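Local coordinates for protein aminopeptidase N (Francisella tularensis subsp. tularensis, PDB 5DLL) that probably trims single amino acids from the N-termini of intracellular peptides as a zinc-dependent M1-family aminopeptidase, at residues A[362-367]-A[455-460]; A[400-405]-A[541-546]. All blocks are in the same frame, centred on the assembly; numbering follows the deposited sequence.

Contact 1. Residues A[362-367]-A[455-460]; sequences SAQFAE and SGTPNI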
loop_
_atom_site.group_PDB
_atom_site.type_symbol
_atom_site.label_atom_id
_atom_site.label_comp_id
_atom_site.label_asym_id
_atom_site.label_seq_id
_atom_site.Cartn_x
_atom_site.Cartn_y
_atom_site.Cartn_z
ATOM N N SER A 362 -7.434 -1.278 -11.391
ATOM C CA SER A 362 -8.049 -2.475 -10.821
ATOM C C SER A 362 -8.978 -2.120 -9.656
ATOM O O SER A 362 -10.189 -2.023 -9.838
ATOM C CB SER A 362 -6.975 -3.478 -10.381
ATOM O OG SER A 362 -7.558 -4.666 -9.888
ATOM N N ALA A 363 -8.406 -1.881 -8.478
ATOM C CA ALA A 363 -9.179 -1.795 -7.234
ATOM C C ALA A 363 -9.930 -0.478 -7.060
ATOM O O ALA A 363 -11.103 -0.478 -6.688
ATOM C CB ALA A 363 -8.264 -2.023 -6.041
ATOM N N GLN A 364 -9.255 0.637 -7.319
ATOM C CA GLN A 364 -9.827 1.956 -7.044
ATOM C C GLN A 364 -11.007 2.239 -7.967
ATOM O O GLN A 364 -12.078 2.638 -7.508
ATOM C CB GLN A 364 -8.765 3.048 -7.182
ATOM C CG GLN A 364 -9.073 4.334 -6.427
ATOM C CD GLN A 364 -10.155 5.169 -7.086
ATOM O OE1 GLN A 364 -10.149 5.372 -8.302
ATOM N NE2 GLN A 364 -11.093 5.659 -6.285
ATOM N N PHE A 365 -10.801 2.032 -9.264
ATOM C CA PHE A 365 -11.880 2.141 -10.246
ATOM C C PHE A 365 -13.028 1.198 -9.893
ATOM O O PHE A 365 -14.194 1.571 -10.013
ATOM C CB PHE A 365 -11.357 1.833 -11.657
ATOM C CG PHE A 365 -10.669 2.998 -12.339
ATOM C CD1 PHE A 365 -10.188 4.093 -11.622
ATOM C CD2 PHE A 365 -10.478 2.976 -13.717
ATOM C CE1 PHE A 365 -9.553 5.140 -12.270
ATOM C CE2 PHE A 365 -9.843 4.022 -14.366
ATOM C CZ PHE A 365 -9.380 5.103 -13.642
ATOM N N ALA A 366 -12.691 -0.014 -9.449
ATOM C CA ALA A 366 -13.698 -1.005 -9.043
ATOM C C ALA A 366 -14.491 -0.557 -7.815
ATOM O O ALA A 366 -15.688 -0.838 -7.710
ATOM C CB ALA A 366 -13.046 -2.357 -8.783
ATOM N N GLU A 367 -13.817 0.129 -6.891
ATOM C CA GLU A 367 -14.462 0.689 -5.703
ATOM C C GLU A 367 -15.386 1.862 -6.048
ATOM O O GLU A 367 -16.466 1.990 -5.469
ATOM C CB GLU A 367 -13.407 1.133 -4.690
ATOM C CG GLU A 367 -13.970 1.580 -3.348
ATOM C CD GLU A 367 -12.899 1.707 -2.281
ATOM O OE1 GLU A 367 -11.910 2.440 -2.505
ATOM O OE2 GLU A 367 -13.050 1.076 -1.216
ATOM N N SER A 455 -16.976 12.162 -5.938
ATOM C CA SER A 455 -16.814 10.713 -6.010
ATOM C C SER A 455 -16.837 10.237 -7.466
ATOM O O SER A 455 -17.257 10.972 -8.362
ATOM C CB SER A 455 -17.934 10.036 -5.220
ATOM O OG SER A 455 -17.787 8.628 -5.204
ATOM N N GLY A 456 -16.366 9.015 -7.695
ATOM C CA GLY A 456 -16.429 8.396 -9.017
ATOM C C GLY A 456 -15.262 8.694 -9.944
ATOM O O GLY A 456 -14.551 9.688 -9.774
ATOM N N THR A 457 -15.090 7.814 -10.933
ATOM C CA THR A 457 -14.051 7.919 -11.954
ATOM C C THR A 457 -14.557 8.773 -13.115
ATOM O O THR A 457 -15.610 8.474 -13.677
ATOM C CB THR A 457 -13.702 6.524 -12.513
ATOM O OG1 THR A 457 -13.294 5.660 -11.446
ATOM C CG2 THR A 457 -12.588 6.607 -13.549
ATOM N N PRO A 458 -13.822 9.841 -13.479
ATOM C CA PRO A 458 -14.215 10.594 -14.679
ATOM C C PRO A 458 -13.850 9.889 -15.996
ATOM O O PRO A 458 -12.782 9.279 -16.101
ATOM C CB PRO A 458 -13.447 11.921 -14.546
ATOM C CG PRO A 458 -12.905 11.952 -13.156
ATOM C CD PRO A 458 -12.760 10.526 -12.724
ATOM N N ASN A 459 -14.746 9.977 -16.976
ATOM C CA ASN A 459 -14.524 9.428 -18.313
ATOM C C ASN A 459 -14.172 10.546 -19.288
ATOM O O ASN A 459 -14.919 11.516 -19.416
ATOM C CB ASN A 459 -15.781 8.712 -18.807
ATOM C CG ASN A 459 -16.146 7.518 -17.954
ATOM O OD1 ASN A 459 -15.568 6.441 -18.094
ATOM N ND2 ASN A 459 -17.117 7.698 -17.070
ATOM N N ILE A 460 -13.041 10.407 -19.979
ATOM C CA ILE A 460 -12.584 11.433 -20.913
ATOM C C ILE A 460 -12.806 10.987 -22.359
ATOM O O ILE A 460 -12.187 10.027 -22.826
ATOM C CB ILE A 460 -11.093 11.775 -20.707
ATOM C CG1 ILE A 460 -10.778 11.987 -19.218
ATOM C CG2 ILE A 460 -10.709 13.005 -21.523
ATOM C CD1 ILE A 460 -11.569 13.091 -18.549
#

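Contact 2. Residues A[400-405]-A[541-546]; sequences IRMIHT and SAPVKV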
loop_
_atom_site.group_PDB
_atom_site.type_symbol
_atom_site.label_atom_id
_atom_site.label_comp_id
_atom_site.label_asym_id
_atom_site.label_seq_id
_atom_site.Cartn_x
_atom_site.Cartn_y
_atom_site.Cartn_z
ATOM N N ILE A 400 -2.319 14.266 -4.971
ATOM C CA ILE A 400 -1.100 14.980 -4.598
ATOM C C ILE A 400 -0.100 14.986 -5.755
ATOM O O ILE A 400 0.586 15.983 -5.987
ATOM C CB ILE A 400 -0.498 14.376 -3.317
ATOM C CG1 ILE A 400 -1.331 14.836 -2.115
ATOM C CG2 ILE A 400 0.956 14.787 -3.131
ATOM C CD1 ILE A 400 -1.536 13.778 -1.062
ATOM N N ARG A 401 -0.040 13.873 -6.481
ATOM C CA ARG A 401 0.784 13.760 -7.679
ATOM C C ARG A 401 0.321 14.704 -8.792
ATOM O O ARG A 401 1.138 15.234 -9.539
ATOM C CB ARG A 401 0.776 12.312 -8.180
ATOM C CG ARG A 401 1.597 12.076 -9.435
ATOM C CD ARG A 401 1.639 10.601 -9.795
ATOM N NE ARG A 401 2.376 9.823 -8.804
ATOM C CZ ARG A 401 3.701 9.790 -8.692
ATOM N NH1 ARG A 401 4.476 10.503 -9.504
ATOM N NH2 ARG A 401 4.261 9.046 -7.754
ATOM N N MET A 402 -0.989 14.902 -8.904
ATOM C CA MET A 402 -1.546 15.827 -9.893
ATOM C C MET A 402 -1.135 17.278 -9.652
ATOM O O MET A 402 -1.072 18.068 -10.593
ATOM C CB MET A 402 -3.075 15.730 -9.929
ATOM C CG MET A 402 -3.604 14.753 -10.965
ATOM S SD MET A 402 -5.371 14.459 -10.790
ATOM C CE MET A 402 -6.018 16.098 -11.072
ATOM N N ILE A 403 -0.869 17.626 -8.394
ATOM C CA ILE A 403 -0.375 18.960 -8.049
ATOM C C ILE A 403 1.112 19.060 -8.388
ATOM O O ILE A 403 1.587 20.111 -8.822
ATOM C CB ILE A 403 -0.593 19.292 -6.557
ATOM C CG1 ILE A 403 -2.081 19.194 -6.189
ATOM C CG2 ILE A 403 -0.094 20.695 -6.252
ATOM C CD1 ILE A 403 -2.353 19.193 -4.698
ATOM N N HIS A 404 1.844 17.967 -8.181
ATOM C CA HIS A 404 3.228 17.872 -8.632
ATOM C C HIS A 404 3.319 18.095 -10.145
ATOM O O HIS A 404 4.197 18.813 -10.618
ATOM C CB HIS A 404 3.819 16.506 -8.266
ATOM C CG HIS A 404 5.279 16.383 -8.572
ATOM N ND1 HIS A 404 5.754 16.130 -9.841
ATOM C CD2 HIS A 404 6.368 16.483 -7.776
ATOM C CE1 HIS A 404 7.073 16.080 -9.813
ATOM N NE2 HIS A 404 7.471 16.289 -8.571
ATOM N N THR A 405 2.406 17.475 -10.891
ATOM C CA THR A 405 2.347 17.608 -12.352
ATOM C C THR A 405 2.074 19.055 -12.781
ATOM O O THR A 405 2.697 19.558 -13.717
ATOM C CB THR A 405 1.256 16.684 -12.946
ATOM O OG1 THR A 405 1.476 15.338 -12.506
ATOM C CG2 THR A 405 1.271 16.707 -14.463
ATOM N N SER A 541 -1.390 10.890 -15.911
ATOM C CA SER A 541 -1.351 12.206 -15.269
ATOM C C SER A 541 -2.591 12.508 -14.426
ATOM O O SER A 541 -2.502 13.253 -13.450
ATOM C CB SER A 541 -1.123 13.314 -16.307
ATOM O OG SER A 541 -2.134 13.326 -17.296
ATOM N N ALA A 542 -3.729 11.922 -14.805
ATOM C CA ALA A 542 -4.977 12.030 -14.044
ATOM C C ALA A 542 -5.644 10.650 -13.895
ATOM O O ALA A 542 -5.568 9.830 -14.815
ATOM C CB ALA A 542 -5.924 13.002 -14.732
ATOM N N PRO A 543 -6.305 10.392 -12.744
ATOM C CA PRO A 543 -7.001 9.123 -12.512
ATOM C C PRO A 543 -8.356 9.046 -13.228
ATOM O O PRO A 543 -9.411 9.189 -12.601
ATOM C CB PRO A 543 -7.166 9.095 -10.988
ATOM C CG PRO A 543 -7.272 10.527 -10.606
ATOM C CD PRO A 543 -6.399 11.281 -11.569
ATOM N N VAL A 544 -8.304 8.797 -14.535
ATOM C CA VAL A 544 -9.484 8.833 -15.398
ATOM C C VAL A 544 -9.482 7.685 -16.410
ATOM O O VAL A 544 -8.421 7.146 -16.747
ATOM C CB VAL A 544 -9.563 10.171 -16.170
ATOM C CG1 VAL A 544 -9.692 11.342 -15.210
ATOM C CG2 VAL A 544 -8.347 10.367 -17.067
ATOM N N LYS A 545 -10.676 7.307 -16.872
ATOM C CA LYS A 545 -10.820 6.460 -18.061
ATOM C C LYS A 545 -10.683 7.356 -19.285
ATOM O O LYS A 545 -11.051 8.532 -19.247
ATOM C CB LYS A 545 -12.178 5.754 -18.106
ATOM C CG LYS A 545 -12.415 4.717 -17.018
ATOM C CD LYS A 545 -13.535 3.759 -17.413
ATOM C CE LYS A 545 -14.351 3.282 -16.215
ATOM N NZ LYS A 545 -13.575 2.434 -15.268
ATOM N N VAL A 546 -10.160 6.800 -20.371
ATOM C CA VAL A 546 -9.864 7.585 -21.565
ATOM C C VAL A 546 -10.411 6.893 -22.808
ATOM O O VAL A 546 -9.888 5.862 -23.239
ATOM C CB VAL A 546 -8.343 7.816 -21.712
ATOM C CG1 VAL A 546 -8.034 8.642 -22.954
ATOM C CG2 VAL A 546 -7.795 8.498 -20.466
#

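Contact 1. Residues A[362-367]-A[455-460]
Thr-457 lies over one face of the Phe-365 ring, and this CH-pi contact carries most of the meeting between segments 362-367 and 455-460. The methyl does the main work: Thr-457 CG2 sits 3.7 Å from the centroid of the Phe-365 ring, 17° off the ring normal, displaced toward the rim so that its closest ring atom is CZ. The two side chains cross at about a right angle. Thr-457 sets OG1 opposite the carbonyl carbon (chi1 -57°) and CG2 opposite the backbone N, which turns both branches to the same ring face.

In the fold, the ring comes from helix 349-369 of the M1 catalytic domain, and the threonine from the loop that leads into strand 459-467 of the Ig-like domain. The contact is thus interdomain packing. The side chain of Lys-545, on the neighbouring strand 545-547, touches both Phe-365 and Thr-457.

The oxygens add only looser packing. Thr-457 OG1 lies 3.5 Å from Phe-365 CD1, over the same ring face as the methyl. Gln-364 OE1 lies at the edge of that ring, in its plane, and 4.5 Å from Thr-457 OG1, while Gln-364 NE2 is hydrogen-bonded to Asp-368 OD2 and Thr-391 OG1.

Contact 2. Residues A[400-405]-A[541-546]
Met-402 reaches from helix 390-423 of the M1 catalytic domain to Ser-541, Ala-542 and Pro-543, in the loop that leads into strand 545-547 of the Ig-like domain. Pro-543 is the centre of an inverse gamma turn, closed by a weak backbone bond from Val-544 N to Ala-542 O.

Chi1 (-93°) and an extended chi2 (170°) carry the methionine sulfur to the proline ring, where Met-402 SD meets Pro-543 CD at 3.4 Å, the two side chains crossing obliquely. Chi3 (62°) only turns the terminal methyl CE out of the line of the chain. The same sulfur lies 4.2 Å from Ala-542 CB, a second apolar contact. Nearer the helix, Met-402 CG passes beside the carbonyl oxygen of Ser-541. Phe-448 also packs on Met-402. Ser-541 directs its hydroxyl to another partner, the backbone oxygen of Pro-496.

Arg-401 and Thr-405 also leave the helix with their first bond toward 541-546, but the guanidinium of Arg-401 goes to Glu-341, with which NH1 forms a salt bridge. Thr-405 bonds back one turn along its own helix: its OG1 donates to Arg-401 O over 3.0 Å, from above the carbonyl plane, and that oxygen also accepts from Thr-405 N.

In the fold
Contacts 1 and 2 both join the M1 catalytic domain to the Ig-like domain, and their centres lie 13 Å apart. They use different helices of the catalytic domain, 349-369 and 390-423, but on the Ig-like side they converge on one sheet, where strands 459-467 and 545-547 run parallel as neighbours. Segments 455-460 and 541-546 touch directly: Ile-460 N lies 2.8 Å from Lys-545 O and Pro-458 O 3.0 Å from Lys-545 N, both probable hydrogen bonds. Val-544 packs against Pro-458 and Ile-460. Both contacts lie away from the zinc site of His-309, His-313 and Glu-332, although helix 328-346, which carries Glu-332, packs against Ile-400 and Arg-401 of contact 2.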